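CopN (PDB 4NRH) probably acts as a type III secretion gatekeeper, working with its chaperone Scc3 to direct the secretion of translocator proteins. Local coordinates at residues G25-S30 / A110-A115. Numbering follows the deposited sequence.
Sequences GNSEIS and ASQEYA. With NA (sodium ion), chain E.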
loop_
_atom_site.group_PDB
_atom_site.type_symbol
_atom_site.label_atom_id
_atom_site.label_comp_id
_atom_site.label_asym_id
_atom_site.label_seq_id
_atom_site.Cartn_x
_atom_site.Cartn_y
_atom_site.Cartn_z
ATOM N N GLY A 25 -10.909 -28.191 13.335
ATOM C CA GLY A 25 -10.823 -27.025 12.474
ATOM C C GLY A 25 -9.794 -27.172 11.370
ATOM O O GLY A 25 -9.455 -26.200 10.695
ATOM N N ASN A 26 -9.297 -28.389 11.186
ATOM C CA ASN A 26 -8.252 -28.651 10.204
ATOM C C ASN A 26 -8.804 -29.488 9.052
ATOM O O ASN A 26 -9.089 -30.673 9.218
ATOM C CB ASN A 26 -7.070 -29.361 10.872
ATOM C CG ASN A 26 -5.842 -29.443 9.978
ATOM O OD1 ASN A 26 -5.940 -29.462 8.753
ATOM N ND2 ASN A 26 -4.673 -29.510 10.602
ATOM N N SER A 27 -8.947 -28.869 7.885
ATOM C CA SER A 27 -9.592 -29.521 6.746
ATOM C C SER A 27 -8.679 -30.487 5.991
ATOM O O SER A 27 -9.111 -31.129 5.035
ATOM C CB SER A 27 -10.125 -28.466 5.775
ATOM O OG SER A 27 -9.067 -27.699 5.226
ATOM N N GLU A 28 -7.422 -30.593 6.413
ATOM C CA GLU A 28 -6.484 -31.484 5.735
ATOM C C GLU A 28 -6.201 -32.767 6.513
ATOM O O GLU A 28 -5.389 -33.588 6.088
ATOM C CB GLU A 28 -5.167 -30.756 5.447
ATOM C CG GLU A 28 -5.269 -29.700 4.360
ATOM C CD GLU A 28 -3.958 -28.976 4.130
ATOM O OE1 GLU A 28 -3.148 -29.462 3.312
ATOM O OE2 GLU A 28 -3.736 -27.924 4.765
ATOM N N ILE A 29 -6.867 -32.942 7.650
ATOM C CA ILE A 29 -6.716 -34.173 8.419
ATOM C C ILE A 29 -7.952 -34.457 9.270
ATOM O O ILE A 29 -8.678 -33.542 9.664
ATOM C CB ILE A 29 -5.455 -34.123 9.316
ATOM C CG1 ILE A 29 -4.964 -35.537 9.635
ATOM C CG2 ILE A 29 -5.719 -33.330 10.588
ATOM C CD1 ILE A 29 -3.518 -35.598 10.066
ATOM N N SER A 30 -8.199 -35.738 9.525
ATOM C CA SER A 30 -9.343 -36.161 10.324
ATOM C C SER A 30 -8.885 -36.888 11.583
ATOM O O SER A 30 -7.749 -37.357 11.657
ATOM C CB SER A 30 -10.268 -37.060 9.502
ATOM O OG SER A 30 -9.641 -38.295 9.198
ATOM N N ALA A 110 -4.745 -20.448 8.142
ATOM C CA ALA A 110 -4.852 -19.317 7.229
ATOM C C ALA A 110 -4.871 -19.807 5.786
ATOM O O ALA A 110 -5.676 -19.354 4.974
ATOM C CB ALA A 110 -3.706 -18.343 7.447
ATOM N N SER A 111 -3.974 -20.738 5.479
ATOM C CA SER A 111 -3.860 -21.284 4.133
ATOM C C SER A 111 -5.130 -22.008 3.708
ATOM O O SER A 111 -5.515 -21.962 2.543
ATOM C CB SER A 111 -2.670 -22.236 4.042
ATOM O OG SER A 111 -2.891 -23.408 4.809
ATOM N N GLN A 112 -5.779 -22.670 4.660
ATOM C CA GLN A 112 -7.006 -23.406 4.376
ATOM C C GLN A 112 -8.186 -22.475 4.123
ATOM O O GLN A 112 -9.007 -22.730 3.243
ATOM C CB GLN A 112 -7.328 -24.364 5.524
ATOM C CG GLN A 112 -6.375 -25.543 5.620
ATOM C CD GLN A 112 -6.557 -26.340 6.896
ATOM O OE1 GLN A 112 -7.535 -26.161 7.620
ATOM N NE2 GLN A 112 -5.612 -27.230 7.176
ATOM N N GLU A 113 -8.273 -21.397 4.895
ATOM C CA GLU A 113 -9.368 -20.446 4.744
ATOM C C GLU A 113 -9.283 -19.696 3.416
ATOM O O GLU A 113 -10.298 -19.465 2.759
ATOM C CB GLU A 113 -9.384 -19.452 5.909
ATOM C CG GLU A 113 -10.570 -18.501 5.874
ATOM C CD GLU A 113 -10.637 -17.588 7.083
ATOM O OE1 GLU A 113 -9.652 -17.537 7.850
ATOM O OE2 GLU A 113 -11.677 -16.920 7.266
ATOM N N TYR A 114 -8.070 -19.320 3.023
ATOM C CA TYR A 114 -7.865 -18.599 1.768
ATOM C C TYR A 114 -7.970 -19.515 0.550
ATOM O O TYR A 114 -8.471 -19.102 -0.496
ATOM C CB TYR A 114 -6.511 -17.886 1.775
ATOM C CG TYR A 114 -6.523 -16.573 2.529
ATOM C CD1 TYR A 114 -6.452 -16.544 3.915
ATOM C CD2 TYR A 114 -6.618 -15.365 1.853
ATOM C CE1 TYR A 114 -6.467 -15.347 4.606
ATOM C CE2 TYR A 114 -6.633 -14.163 2.535
ATOM C CZ TYR A 114 -6.558 -14.160 3.911
ATOM O OH TYR A 114 -6.574 -12.967 4.595
ATOM N N ALA A 115 -7.496 -20.752 0.681
ATOM C CA ALA A 115 -7.580 -21.720 -0.413
ATOM C C ALA A 115 -9.029 -22.070 -0.734
ATOM O O ALA A 115 -9.349 -22.448 -1.860
ATOM C CB ALA A 115 -6.800 -22.978 -0.078
HETATM NA NA NA E . -10.820 -32.212 9.814
HETATM O O HOH W 1 -9.689 -24.815 8.277
HETATM O O HOH W 2 -12.304 -30.030 9.659
HETATM O O HOH W 3 -12.079 -33.755 10.902
HETATM O O HOH W 4 -11.107 -33.306 7.211
#
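Gln112 reaches from helix 108-115 into the loop between helices 18-24 and 31-40, and its amide meets Asn26, Ser27 and Glu28. Gln112 CB and CG run alongside the Ser27 hydroxyl, Ser27 OG lying 3.5 Å from Gln112 CG, which also faces Glu28 OE2. The chain stays extended beyond CG (chi2 170°), carrying the amide straight out to the turn, where Gln112 CD sits 3.3 Å from Ser27 OG. There Gln112 OE1 accepts a hydrogen bond from Ser27 N at 3.1 Å, nearly linear, its donor above the carbonyl plane, and a water joins OE1 to Gly25 O. Gln112 NE2 donates twice: to Asn26 OD1 at 2.8 Å, and to the anti lone pair of Glu28 OE2 at 3.1 Å, the carboxylate standing steeply to the amide (78°). The short Asn26 side chain suits its place, since OD1 can also accept from Glu28 N, from the opposite face of its plane, closing an Asx turn within the type I turn 26-29. Asn26 and Ile29 meanwhile give their carbonyl oxygens to the sodium ion, completed by Ala23 and waters. Glu28 OE2 also forms a salt bridge with Arg126, which probably favours the ionised carboxylate. Glutamine, donor and acceptor at once, matches the turn's mixed polarity, and bonds at both ends fix the amide's rotation.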